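Long-range contacts in thioredoxin-like fold domain-containing protein (Enterococcus faecalis, PDB 1Z6M), which is of unknown function but has a thioredoxin-like fold and a CxxC pattern at a helix start, consistent with a role in thiol-disulfide exchange: residues Val14-Gly19 against Lys30-Ile35; Leu20-Ser25 against Arg64-Phe69; Pro40-Trp45 against Phe149-Ile154; Gly79-His84 against Glu115-Ala120. All blocks are in the same frame, centred on the assembly; numbering follows the deposited sequence.

In the fold
Contact 1 closes first. It joins the loop before strand 20-22 to strand 29-35. Contact 2 opens inside that short loop and closes on strand 62-68, so the two cross; both reach one mixed sheet, in which strands 29-35 and 62-68 are parallel neighbours. Contact 3 follows contact 1 in series and crosses contact 2. It ties the start of helix 40-58 to the loop and start of strand 152-155, which borders strand 29-35 on the side away from 62-68. Contact 4 lies inside the long loop closed by contact 3. It pairs helices 77-83 and 113-123, about 19 Å from contact 3 between centres. H83 still touches L68 and F69 of contact 2.

Contact 1 (Val14-Gly19 against Lys30-Ile35); sequences VNTETG and KMIEFI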
loop_
_atom_site.group_PDB
_atom_site.type_symbol
_atom_site.label_atom_id
_atom_site.label_comp_id
_atom_site.label_asym_id
_atom_site.label_seq_id
_atom_site.Cartn_x
_atom_site.Cartn_y
_atom_site.Cartn_z
ATOM N N VAL A 14 2.542 -14.556 -1.783
ATOM C CA VAL A 14 1.926 -13.480 -1.016
ATOM C C VAL A 14 0.776 -14.057 -0.199
ATOM O O VAL A 14 0.292 -15.159 -0.491
ATOM C CB VAL A 14 1.463 -12.305 -1.921
ATOM C CG1 VAL A 14 2.660 -11.718 -2.680
ATOM C CG2 VAL A 14 0.374 -12.740 -2.898
ATOM N N ASN A 15 0.341 -13.328 0.821
ATOM C CA ASN A 15 -0.772 -13.780 1.643
ATOM C C ASN A 15 -1.747 -12.644 1.914
ATOM O O ASN A 15 -1.438 -11.469 1.683
ATOM C CB ASN A 15 -0.259 -14.406 2.952
ATOM C CG ASN A 15 0.447 -13.390 3.847
ATOM O OD1 ASN A 15 -0.179 -12.468 4.376
ATOM N ND2 ASN A 15 1.761 -13.546 4.002
ATOM N N THR A 16 -2.924 -13.007 2.405
ATOM C CA THR A 16 -3.961 -12.040 2.734
ATOM C C THR A 16 -4.049 -11.800 4.238
ATOM O O THR A 16 -5.070 -11.322 4.732
ATOM C CB THR A 16 -5.325 -12.506 2.205
ATOM O OG1 THR A 16 -5.656 -13.765 2.804
ATOM C CG2 THR A 16 -5.262 -12.669 0.697
ATOM N N GLU A 17 -2.970 -12.103 4.956
ATOM C CA GLU A 17 -2.944 -11.969 6.412
ATOM C C GLU A 17 -2.237 -10.711 6.900
ATOM O O GLU A 17 -2.802 -9.948 7.687
ATOM C CB GLU A 17 -2.305 -13.207 7.040
ATOM C CG GLU A 17 -3.120 -14.470 6.863
ATOM C CD GLU A 17 -4.458 -14.422 7.582
ATOM O OE1 GLU A 17 -4.500 -13.962 8.747
ATOM O OE2 GLU A 17 -5.470 -14.858 6.979
ATOM N N THR A 18 -1.006 -10.499 6.447
ATOM C CA THR A 18 -0.202 -9.401 6.964
ATOM C C THR A 18 -0.621 -8.082 6.344
ATOM O O THR A 18 -0.697 -7.970 5.114
ATOM C CB THR A 18 1.279 -9.643 6.665
ATOM O OG1 THR A 18 1.659 -10.902 7.218
ATOM C CG2 THR A 18 2.136 -8.549 7.279
ATOM N N GLY A 19 -0.858 -7.078 7.183
ATOM C CA GLY A 19 -1.099 -5.746 6.665
ATOM C C GLY A 19 -2.400 -5.125 7.085
ATOM O O GLY A 19 -3.048 -5.585 8.022
ATOM N N LYS A 30 -9.631 -10.817 -3.149
ATOM C CA LYS A 30 -8.582 -10.316 -2.263
ATOM C C LYS A 30 -7.591 -9.526 -3.087
ATOM O O LYS A 30 -6.966 -10.067 -3.999
ATOM C CB LYS A 30 -7.863 -11.474 -1.564
ATOM C CG LYS A 30 -8.778 -12.445 -0.792
ATOM C CD LYS A 30 -9.620 -11.742 0.267
ATOM C CE LYS A 30 -10.317 -12.747 1.166
ATOM N NZ LYS A 30 -11.334 -12.085 2.012
HETATM N N MSE A 31 -7.476 -8.240 -2.781
HETATM C CA MSE A 31 -6.597 -7.333 -3.513
HETATM C C MSE A 31 -5.399 -7.017 -2.636
HETATM O O MSE A 31 -5.548 -6.360 -1.610
HETATM C CB MSE A 31 -7.358 -6.051 -3.868
HETATM C CG MSE A 31 -6.542 -5.021 -4.650
HETATM SE SE MSE A 31 -7.535 -3.553 -5.190
HETATM C CE MSE A 31 -8.842 -4.380 -6.165
ATOM N N ILE A 32 -4.225 -7.487 -3.041
ATOM C CA ILE A 32 -2.995 -7.292 -2.273
ATOM C C ILE A 32 -2.206 -6.135 -2.871
ATOM O O ILE A 32 -1.947 -6.115 -4.071
ATOM C CB ILE A 32 -2.166 -8.600 -2.257
ATOM C CG1 ILE A 32 -2.882 -9.669 -1.404
ATOM C CG2 ILE A 32 -0.754 -8.357 -1.728
ATOM C CD1 ILE A 32 -2.441 -11.091 -1.683
ATOM N N GLU A 33 -1.836 -5.168 -2.035
ATOM C CA GLU A 33 -1.200 -3.942 -2.519
ATOM C C GLU A 33 0.091 -3.689 -1.769
ATOM O O GLU A 33 0.066 -3.310 -0.591
ATOM C CB GLU A 33 -2.137 -2.732 -2.337
ATOM C CG GLU A 33 -3.514 -2.981 -2.913
ATOM C CD GLU A 33 -4.523 -1.882 -2.670
ATOM O OE1 GLU A 33 -4.181 -0.670 -2.678
ATOM O OE2 GLU A 33 -5.696 -2.252 -2.507
ATOM N N PHE A 34 1.219 -3.868 -2.450
ATOM C CA PHE A 34 2.520 -3.493 -1.896
ATOM C C PHE A 34 2.794 -2.056 -2.308
ATOM O O PHE A 34 2.904 -1.749 -3.498
ATOM C CB PHE A 34 3.635 -4.403 -2.433
ATOM C CG PHE A 34 3.623 -5.794 -1.865
ATOM C CD1 PHE A 34 2.802 -6.784 -2.413
ATOM C CD2 PHE A 34 4.426 -6.119 -0.770
ATOM C CE1 PHE A 34 2.800 -8.080 -1.896
ATOM C CE2 PHE A 34 4.421 -7.397 -0.245
ATOM C CZ PHE A 34 3.610 -8.376 -0.799
ATOM N N ILE A 35 2.878 -1.172 -1.322
ATOM C CA ILE A 35 3.041 0.243 -1.597
ATOM C C ILE A 35 4.028 0.872 -0.614
ATOM O O ILE A 35 4.302 0.335 0.468
ATOM C CB ILE A 35 1.702 1.038 -1.543
ATOM C CG1 ILE A 35 1.087 0.973 -0.156
ATOM C CG2 ILE A 35 0.705 0.578 -2.643
ATOM C CD1 ILE A 35 -0.032 2.000 0.036
#
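V14 meets I32 and F34 with its two methyls. CG2 presses on I32 CD1 at 3.5 Å, closer than usual for two carbons. CG1 sits near the plane of the F34 ring, at its edge, 3.7 Å from CE1. With chi1 at -60°, V14 CG1 lies opposite the carbonyl carbon and CG2 is wedged between it and the backbone N. I32 extends its outer branch (chi2 160°), and CD1 also comes 3.5 Å from N15 O. T16 turns its methyl to the strand. T16 CG2 rests 3.6 Å from K30 CB, the two side chains roughly perpendicular. The K30 amine goes to S25 O and A27 O and in a salt bridge to E63. N15 points off the strand and folds back on its own loop. Its OD1 accepts from E17 N at 2.9 Å and from T18 N at 3.0 Å, the latter nearly straight and in the carbonyl plane. This is an Asx turn, widened to an Asx motif by T18 N. No hydrogen bond joins the segments. The contact is methyl packing of the loop across strand 29-35, through K30, I32 and F34. Bonds from K67 and H21 shape the loop together with the N15 turn.

Contact 2 (Leu20-Ser25 against Arg64-Phe69); sequences LHIGES and RIIKLF
L20 and I66 pair by their CB atoms, 4.1 Å apart, on the face of the sheet that also carries I22 and R64. I22 CG1 reaches diagonally to I66 CD1 at 4.0 Å. That same methyl of I66 lies above the guanidinium plane of R64, toward its rim. R64 is bent at chi3 (71°), and its NE makes a salt bridge with E33 of the neighbouring strand. On the other face H21 and I65 stand side by side and point the same way. In the modelled conformer of I65, CG1 is 3.8 Å from H21 CD2, and CG2 lies over a face of the imidazole, near its rim. A chi1 of -68° leaves the H21 ring alongside I65, with its NE2 bonded to T16 O. Between the two layers of side chains the strands run antiparallel. L20-I66 and I22-R64 are hydrogen-bonded pairs, and H21-I65 between them is a non-hydrogen-bonded pair. Four backbone bonds join the strands, among them L20 N to I66 O at 2.9 Å and R64 N to I22 O at 2.8 Å. The backbone thus carries the register of strand 20-22. On the face of L20, I22 and I66 the R64 charge is met by E33, so burying it is probably tolerated.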
loop_
_atom_site.group_PDB
_atom_site.type_symbol
_atom_site.label_atom_id
_atom_site.label_comp_id
_atom_site.label_asym_id
_atom_site.label_seq_id
_atom_site.Cartn_x
_atom_site.Cartn_y
_atom_site.Cartn_z
ATOM N N LEU A 20 -2.760 -4.043 6.412
ATOM C CA LEU A 20 -3.959 -3.292 6.728
ATOM C C LEU A 20 -5.123 -3.848 5.924
ATOM O O LEU A 20 -5.078 -3.855 4.695
ATOM C CB LEU A 20 -3.730 -1.820 6.376
ATOM C CG LEU A 20 -4.896 -0.845 6.526
ATOM C CD1 LEU A 20 -5.363 -0.777 7.974
ATOM C CD2 LEU A 20 -4.493 0.532 6.025
ATOM N N HIS A 21 -6.159 -4.316 6.618
ATOM C CA HIS A 21 -7.324 -4.900 5.954
ATOM C C HIS A 21 -8.431 -3.877 5.818
ATOM O O HIS A 21 -8.881 -3.321 6.815
ATOM C CB HIS A 21 -7.843 -6.091 6.747
ATOM C CG HIS A 21 -6.910 -7.254 6.746
ATOM N ND1 HIS A 21 -5.750 -7.277 7.490
ATOM C CD2 HIS A 21 -6.971 -8.443 6.104
ATOM C CE1 HIS A 21 -5.133 -8.428 7.295
ATOM N NE2 HIS A 21 -5.842 -9.143 6.445
ATOM N N ILE A 22 -8.876 -3.659 4.589
ATOM C CA ILE A 22 -9.984 -2.740 4.296
ATOM C C ILE A 22 -11.087 -3.550 3.636
ATOM O O ILE A 22 -10.868 -4.157 2.591
ATOM C CB ILE A 22 -9.548 -1.591 3.340
ATOM C CG1 ILE A 22 -8.388 -0.770 3.923
ATOM C CG2 ILE A 22 -10.729 -0.708 2.947
ATOM C CD1 ILE A 22 -8.651 -0.148 5.295
ATOM N N GLY A 23 -12.264 -3.563 4.250
ATOM C CA GLY A 23 -13.379 -4.308 3.701
ATOM C C GLY A 23 -13.730 -5.531 4.519
ATOM O O GLY A 23 -13.148 -5.783 5.582
ATOM N N GLU A 24 -14.683 -6.297 4.010
ATOM C CA GLU A 24 -15.174 -7.483 4.705
ATOM C C GLU A 24 -14.201 -8.662 4.620
ATOM O O GLU A 24 -13.687 -8.966 3.552
ATOM C CB GLU A 24 -16.543 -7.859 4.142
ATOM C CG GLU A 24 -17.576 -6.751 4.322
ATOM C CD GLU A 24 -18.901 -7.024 3.621
ATOM O OE1 GLU A 24 -19.280 -8.203 3.483
ATOM O OE2 GLU A 24 -19.564 -6.045 3.213
ATOM N N SER A 25 -13.957 -9.329 5.748
ATOM C CA SER A 25 -13.027 -10.470 5.781
ATOM C C SER A 25 -13.445 -11.612 4.859
ATOM O O SER A 25 -12.614 -12.387 4.404
ATOM C CB SER A 25 -12.868 -10.995 7.206
ATOM O OG SER A 25 -12.338 -9.993 8.045
ATOM N N ARG A 64 -9.258 -5.342 0.601
ATOM C CA ARG A 64 -7.902 -4.897 0.296
ATOM C C ARG A 64 -7.003 -5.267 1.448
ATOM O O ARG A 64 -7.384 -5.118 2.618
ATOM C CB ARG A 64 -7.848 -3.389 0.099
ATOM C CG ARG A 64 -8.763 -2.876 -1.005
ATOM C CD ARG A 64 -8.877 -1.363 -0.949
ATOM N NE ARG A 64 -7.629 -0.734 -1.374
ATOM C CZ ARG A 64 -7.413 0.578 -1.390
ATOM N NH1 ARG A 64 -8.348 1.421 -0.969
ATOM N NH2 ARG A 64 -6.247 1.046 -1.823
ATOM N N ILE A 65 -5.808 -5.754 1.106
ATOM C CA ILE A 65 -4.772 -6.012 2.102
ATOM C C ILE A 65 -3.566 -5.170 1.706
ATOM O O ILE A 65 -2.839 -5.479 0.759
ATOM C CB ILE A 65 -4.404 -7.511 2.249
ATOM C CG1 ILE A 65 -5.650 -8.368 2.500
ATOM C CG2 ILE A 65 -3.402 -7.685 3.383
ATOM C CD1 ILE A 65 -6.289 -8.939 1.221
ATOM N N ILE A 66 -3.397 -4.072 2.436
ATOM C CA ILE A 66 -2.413 -3.057 2.097
ATOM C C ILE A 66 -1.137 -3.318 2.887
ATOM O O ILE A 66 -1.152 -3.293 4.132
ATOM C CB ILE A 66 -2.977 -1.637 2.324
ATOM C CG1 ILE A 66 -4.200 -1.404 1.418
ATOM C CG2 ILE A 66 -1.904 -0.576 2.050
ATOM C CD1 ILE A 66 -5.028 -0.179 1.789
ATOM N N LYS A 67 -0.067 -3.584 2.145
ATOM C CA LYS A 67 1.222 -3.972 2.698
ATOM C C LYS A 67 2.187 -2.817 2.541
ATOM O O LYS A 67 2.640 -2.529 1.431
ATOM C CB LYS A 67 1.722 -5.241 2.003
ATOM C CG LYS A 67 0.760 -6.413 2.256
ATOM C CD LYS A 67 1.162 -7.668 1.521
ATOM C CE LYS A 67 0.121 -8.774 1.671
ATOM N NZ LYS A 67 0.230 -9.540 2.967
ATOM N N LEU A 68 2.477 -2.156 3.656
ATOM C CA LEU A 68 3.345 -0.974 3.643
ATOM C C LEU A 68 4.789 -1.443 3.661
ATOM O O LEU A 68 5.284 -1.952 4.671
ATOM C CB LEU A 68 3.005 -0.038 4.805
ATOM C CG LEU A 68 1.557 0.475 4.776
ATOM C CD1 LEU A 68 1.327 1.397 5.955
ATOM C CD2 LEU A 68 1.208 1.187 3.483
ATOM N N PHE A 69 5.421 -1.312 2.497
ATOM C CA PHE A 69 6.728 -1.892 2.204
ATOM C C PHE A 69 7.788 -0.822 2.471
ATOM O O PHE A 69 7.940 0.138 1.689
ATOM C CB PHE A 69 6.693 -2.306 0.722
ATOM C CG PHE A 69 7.842 -3.169 0.232
ATOM C CD1 PHE A 69 8.925 -3.532 1.032
ATOM C CD2 PHE A 69 7.836 -3.584 -1.101
ATOM C CE1 PHE A 69 9.965 -4.315 0.495
ATOM C CE2 PHE A 69 8.857 -4.353 -1.623
ATOM C CZ PHE A 69 9.932 -4.714 -0.827
#

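Contact 3 (Pro40-Trp45 against Phe149-Ile154); sequences PYCRKW and FVPTII
The indole of W45 takes I153 on one face. I153 CD1 sits 3.6 Å from the centroid of the five-membered ring and 19° off its normal, a CH-pi contact. It is shifted toward the rim, and comes 3.4 Å from W45 NE1. I153 CG2 continues along the six-membered ring, 3.9 Å from W45 CZ2. At the ring edge NE1 bonds to E33 OE1. F160 and M31 also touch W45.

Beside the indole lies the puckered ring of P151, after a cis peptide bond. It faces the first turn of the helix. P151 CD touches Y41 CB at 3.6 Å, while the flat phenol of Y41 leads away. P151 CG lies 4.1 Å from W45 CB. C42 fills the corner between V150 and P151. Its SG, opposite the carbonyl carbon (chi1 -67°), lies 3.6 Å from P151 N and also 3.6 Å from V150 CB. In the loop, T152 OG1 donates to F149 O at 2.7 Å, from above the carbonyl plane, and so ties the bend round the proline.

A cis-proline facing the second cysteine of a CxxC helix is a hallmark of the thioredoxin fold. In relatives this is where the active site lies, so C42 is probably part of a redox pair here, although no activity is established. No hydrogen bond crosses between the segments. Across the contact the sulfur meets V150 and P151 by packing alone, and the buried indole N-H has E33 as its acceptor.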
loop_
_atom_site.group_PDB
_atom_site.type_symbol
_atom_site.label_atom_id
_atom_site.label_comp_id
_atom_site.label_asym_id
_atom_site.label_seq_id
_atom_site.Cartn_x
_atom_site.Cartn_y
_atom_site.Cartn_z
ATOM N N PRO A 40 5.518 8.329 -5.684
ATOM C CA PRO A 40 4.510 9.015 -6.504
ATOM C C PRO A 40 3.741 8.072 -7.441
ATOM O O PRO A 40 2.620 8.386 -7.880
ATOM C CB PRO A 40 5.338 10.043 -7.273
ATOM C CG PRO A 40 6.686 9.398 -7.409
ATOM C CD PRO A 40 6.894 8.674 -6.093
ATOM N N TYR A 41 4.316 6.909 -7.724
ATOM C CA TYR A 41 3.621 5.923 -8.544
ATOM C C TYR A 41 2.527 5.278 -7.689
ATOM O O TYR A 41 1.421 5.038 -8.162
ATOM C CB TYR A 41 4.593 4.874 -9.094
ATOM C CG TYR A 41 5.703 5.428 -9.954
ATOM C CD1 TYR A 41 6.802 6.065 -9.382
ATOM C CD2 TYR A 41 5.669 5.289 -11.341
ATOM C CE1 TYR A 41 7.838 6.554 -10.166
ATOM C CE2 TYR A 41 6.697 5.784 -12.135
ATOM C CZ TYR A 41 7.778 6.413 -11.538
ATOM O OH TYR A 41 8.816 6.897 -12.289
ATOM N N CYS A 42 2.835 5.031 -6.418
ATOM C CA CYS A 42 1.833 4.562 -5.457
ATOM C C CYS A 42 0.755 5.622 -5.249
ATOM O O CYS A 42 -0.421 5.287 -5.146
ATOM C CB CYS A 42 2.464 4.193 -4.124
ATOM S SG CYS A 42 3.531 2.758 -4.229
ATOM N N ARG A 43 1.152 6.898 -5.207
ATOM C CA ARG A 43 0.176 7.992 -5.125
ATOM C C ARG A 43 -0.804 7.948 -6.300
ATOM O O ARG A 43 -2.019 8.092 -6.110
ATOM C CB ARG A 43 0.861 9.364 -5.038
ATOM C CG ARG A 43 -0.105 10.550 -4.961
ATOM C CD ARG A 43 0.629 11.897 -4.859
ATOM N NE ARG A 43 1.456 12.136 -6.042
ATOM C CZ ARG A 43 2.342 13.118 -6.178
ATOM N NH1 ARG A 43 2.521 14.010 -5.222
ATOM N NH2 ARG A 43 3.039 13.197 -7.299
ATOM N N LYS A 44 -0.282 7.752 -7.510
ATOM C CA LYS A 44 -1.097 7.652 -8.719
ATOM C C LYS A 44 -2.057 6.470 -8.618
ATOM O O LYS A 44 -3.250 6.598 -8.909
ATOM C CB LYS A 44 -0.197 7.521 -9.954
ATOM C CG LYS A 44 -0.936 7.386 -11.282
ATOM C CD LYS A 44 -1.597 8.688 -11.710
ATOM C CE LYS A 44 -2.491 8.520 -12.934
ATOM N NZ LYS A 44 -1.749 8.125 -14.161
ATOM N N TRP A 45 -1.537 5.306 -8.226
ATOM C CA TRP A 45 -2.388 4.129 -8.010
ATOM C C TRP A 45 -3.531 4.456 -7.048
ATOM O O TRP A 45 -4.699 4.166 -7.330
ATOM C CB TRP A 45 -1.558 2.939 -7.488
ATOM C CG TRP A 45 -2.376 1.905 -6.748
ATOM C CD1 TRP A 45 -2.320 1.632 -5.402
ATOM C CD2 TRP A 45 -3.421 1.071 -7.284
ATOM N NE1 TRP A 45 -3.236 0.656 -5.081
ATOM C CE2 TRP A 45 -3.928 0.303 -6.211
ATOM C CE3 TRP A 45 -3.966 0.891 -8.562
ATOM C CZ2 TRP A 45 -4.950 -0.638 -6.378
ATOM C CZ3 TRP A 45 -4.979 -0.057 -8.722
ATOM C CH2 TRP A 45 -5.455 -0.803 -7.640
ATOM N N PHE A 149 9.553 -3.860 -6.433
ATOM C CA PHE A 149 9.108 -2.517 -6.776
ATOM C C PHE A 149 7.724 -2.216 -6.247
ATOM O O PHE A 149 6.929 -3.127 -5.963
ATOM C CB PHE A 149 9.146 -2.328 -8.296
ATOM C CG PHE A 149 10.449 -2.715 -8.909
ATOM C CD1 PHE A 149 10.583 -3.937 -9.551
ATOM C CD2 PHE A 149 11.554 -1.890 -8.791
ATOM C CE1 PHE A 149 11.796 -4.319 -10.092
ATOM C CE2 PHE A 149 12.780 -2.266 -9.345
ATOM C CZ PHE A 149 12.891 -3.482 -9.986
ATOM N N VAL A 150 7.442 -0.930 -6.105
ATOM C CA VAL A 150 6.111 -0.486 -5.736
ATOM C C VAL A 150 5.591 0.497 -6.791
ATOM O O VAL A 150 6.378 1.137 -7.490
ATOM C CB VAL A 150 6.079 0.160 -4.322
ATOM C CG1 VAL A 150 6.397 -0.891 -3.239
ATOM C CG2 VAL A 150 7.018 1.363 -4.236
ATOM N N PRO A 151 4.265 0.589 -6.948
ATOM C CA PRO A 151 3.272 -0.298 -6.365
ATOM C C PRO A 151 3.244 -1.633 -7.109
ATOM O O PRO A 151 3.407 -1.666 -8.332
ATOM C CB PRO A 151 1.953 0.464 -6.597
ATOM C CG PRO A 151 2.201 1.232 -7.847
ATOM C CD PRO A 151 3.644 1.612 -7.816
ATOM N N THR A 152 3.076 -2.730 -6.374
ATOM C CA THR A 152 2.762 -4.019 -6.975
ATOM C C THR A 152 1.417 -4.448 -6.433
ATOM O O THR A 152 1.265 -4.611 -5.217
ATOM C CB THR A 152 3.846 -5.075 -6.666
ATOM O OG1 THR A 152 5.075 -4.662 -7.265
ATOM C CG2 THR A 152 3.485 -6.423 -7.248
ATOM N N ILE A 153 0.437 -4.580 -7.328
ATOM C CA ILE A 153 -0.918 -4.945 -6.949
ATOM C C ILE A 153 -1.191 -6.328 -7.495
ATOM O O ILE A 153 -0.862 -6.603 -8.654
ATOM C CB ILE A 153 -1.993 -3.943 -7.485
ATOM C CG1 ILE A 153 -1.547 -2.471 -7.343
ATOM C CG2 ILE A 153 -3.370 -4.220 -6.829
ATOM C CD1 ILE A 153 -1.268 -1.993 -5.941
ATOM N N ILE A 154 -1.790 -7.187 -6.676
ATOM C CA ILE A 154 -1.995 -8.567 -7.064
ATOM C C ILE A 154 -3.427 -8.971 -6.727
ATOM O O ILE A 154 -3.896 -8.781 -5.597
ATOM C CB ILE A 154 -0.990 -9.514 -6.356
ATOM C CG1 ILE A 154 0.445 -9.169 -6.760
ATOM C CG2 ILE A 154 -1.284 -10.976 -6.690
ATOM C CD1 ILE A 154 1.496 -9.898 -5.960
#

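Contact 4 (Gly79-His84 against Glu115-Ala120); sequences GNVMHH and EVATYA
Helices 79-83 and 115-120 run the same general way, their axes 9.1 Å apart at closest approach and 39° from parallel. V81 and V116 meet between them. V81 CB is 3.8 Å from V116 CG1. Both valines hold CG1 opposite their own backbone N (chi1 176° in each), which turns both CG1 methyls to the facing helix. V81 CG1 also reaches the helix backbone, 3.7 Å from A117 N, and then A117 CB. M82, a selenomethionine, starts off to one side and is brought in by a bend at chi2 (-72°). Its CG packs on V116 CG1 at 3.9 Å. Its end touches both A120 and Y119: SE and CE are each 3.8 Å from A120 CB, and CE is 3.8 Å from Y119 CD2. The Y119 ring meets this methyl at a slant. Its hydroxyl is bonded to E107, and W108 touches M82, V116 and Y119. V81 and M82 thus pack on the alanines A117 and A120. No hydrogen bond or charge pair joins the segments. The contact is purely apolar, holding together two helices at one side of the fold, about 15 Å from the centre of the chain to the centre of the contact.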
loop_
_atom_site.group_PDB
_atom_site.type_symbol
_atom_site.label_atom_id
_atom_site.label_comp_id
_atom_site.label_asym_id
_atom_site.label_seq_id
_atom_site.Cartn_x
_atom_site.Cartn_y
_atom_site.Cartn_z
ATOM N N GLY A 79 9.030 7.648 3.322
ATOM C CA GLY A 79 7.800 6.873 3.409
ATOM C C GLY A 79 7.852 5.866 4.531
ATOM O O GLY A 79 6.859 5.657 5.225
ATOM N N ASN A 80 9.015 5.244 4.712
ATOM C CA ASN A 80 9.175 4.284 5.794
ATOM C C ASN A 80 8.784 4.881 7.143
ATOM O O ASN A 80 8.110 4.238 7.948
ATOM C CB ASN A 80 10.622 3.771 5.895
ATOM C CG ASN A 80 11.120 3.080 4.633
ATOM O OD1 ASN A 80 10.392 2.911 3.657
ATOM N ND2 ASN A 80 12.391 2.672 4.662
ATOM N N VAL A 81 9.219 6.117 7.389
ATOM C CA VAL A 81 8.900 6.792 8.634
ATOM C C VAL A 81 7.381 6.894 8.770
ATOM O O VAL A 81 6.821 6.532 9.805
ATOM C CB VAL A 81 9.521 8.205 8.703
ATOM C CG1 VAL A 81 9.090 8.914 9.989
ATOM C CG2 VAL A 81 11.049 8.140 8.610
HETATM N N MSE A 82 6.712 7.366 7.718
HETATM C CA MSE A 82 5.261 7.500 7.738
HETATM C C MSE A 82 4.528 6.188 7.987
HETATM O O MSE A 82 3.511 6.168 8.681
HETATM C CB MSE A 82 4.773 8.151 6.442
HETATM C CG MSE A 82 4.954 9.660 6.412
HETATM SE SE MSE A 82 3.769 10.541 7.536
HETATM C CE MSE A 82 4.402 12.247 7.400
ATOM N N HIS A 83 5.054 5.093 7.437
ATOM C CA HIS A 83 4.453 3.778 7.636
ATOM C C HIS A 83 4.338 3.410 9.104
ATOM O O HIS A 83 3.493 2.597 9.478
ATOM C CB HIS A 83 5.284 2.706 6.953
ATOM C CG HIS A 83 5.263 2.781 5.462
ATOM N ND1 HIS A 83 6.107 2.029 4.681
ATOM C CD2 HIS A 83 4.492 3.496 4.610
ATOM C CE1 HIS A 83 5.852 2.270 3.407
ATOM N NE2 HIS A 83 4.882 3.165 3.336
ATOM N N HIS A 84 5.193 3.995 9.935
ATOM C CA HIS A 84 5.239 3.628 11.345
ATOM C C HIS A 84 4.265 4.429 12.202
ATOM O O HIS A 84 4.221 4.233 13.417
ATOM C CB HIS A 84 6.676 3.731 11.865
ATOM C CG HIS A 84 7.658 3.002 11.008
ATOM N ND1 HIS A 84 8.977 3.382 10.900
ATOM C CD2 HIS A 84 7.503 1.939 10.178
ATOM C CE1 HIS A 84 9.596 2.575 10.055
ATOM N NE2 HIS A 84 8.722 1.696 9.597
ATOM N N GLU A 115 12.534 15.058 10.480
ATOM C CA GLU A 115 11.477 16.023 10.189
ATOM C C GLU A 115 10.219 15.367 9.622
ATOM O O GLU A 115 9.132 15.870 9.820
ATOM C CB GLU A 115 11.983 17.139 9.278
ATOM C CG GLU A 115 12.937 18.120 9.966
ATOM C CD GLU A 115 12.268 18.990 11.036
ATOM O OE1 GLU A 115 11.025 19.125 11.038
ATOM O OE2 GLU A 115 12.994 19.562 11.878
ATOM N N VAL A 116 10.369 14.213 8.962
ATOM C CA VAL A 116 9.179 13.485 8.540
ATOM C C VAL A 116 8.403 13.046 9.787
ATOM O O VAL A 116 7.181 13.163 9.826
ATOM C CB VAL A 116 9.504 12.263 7.653
ATOM C CG1 VAL A 116 8.228 11.491 7.335
ATOM C CG2 VAL A 116 10.186 12.693 6.369
ATOM N N ALA A 117 9.110 12.550 10.801
ATOM C CA ALA A 117 8.482 12.177 12.067
ATOM C C ALA A 117 7.759 13.360 12.713
ATOM O O ALA A 117 6.612 13.238 13.162
ATOM C CB ALA A 117 9.526 11.581 13.026
ATOM N N THR A 118 8.423 14.512 12.733
ATOM C CA THR A 118 7.848 15.725 13.294
ATOM C C THR A 118 6.597 16.122 12.515
ATOM O O THR A 118 5.595 16.496 13.109
ATOM C CB THR A 118 8.901 16.852 13.299
ATOM O OG1 THR A 118 9.990 16.452 14.143
ATOM C CG2 THR A 118 8.323 18.169 13.826
ATOM N N TYR A 119 6.658 16.016 11.194
ATOM C CA TYR A 119 5.503 16.322 10.351
ATOM C C TYR A 119 4.338 15.370 10.644
ATOM O O TYR A 119 3.184 15.799 10.748
ATOM C CB TYR A 119 5.891 16.249 8.874
ATOM C CG TYR A 119 4.830 16.770 7.927
ATOM C CD1 TYR A 119 4.903 18.062 7.411
ATOM C CD2 TYR A 119 3.748 15.968 7.547
ATOM C CE1 TYR A 119 3.936 18.537 6.532
ATOM C CE2 TYR A 119 2.777 16.433 6.678
ATOM C CZ TYR A 119 2.874 17.717 6.175
ATOM O OH TYR A 119 1.894 18.163 5.318
ATOM N N ALA A 120 4.630 14.082 10.785
ATOM C CA ALA A 120 3.577 13.117 11.122
ATOM C C ALA A 120 2.890 13.497 12.431
ATOM O O ALA A 120 1.664 13.434 12.540
ATOM C CB ALA A 120 4.127 11.693 11.187
#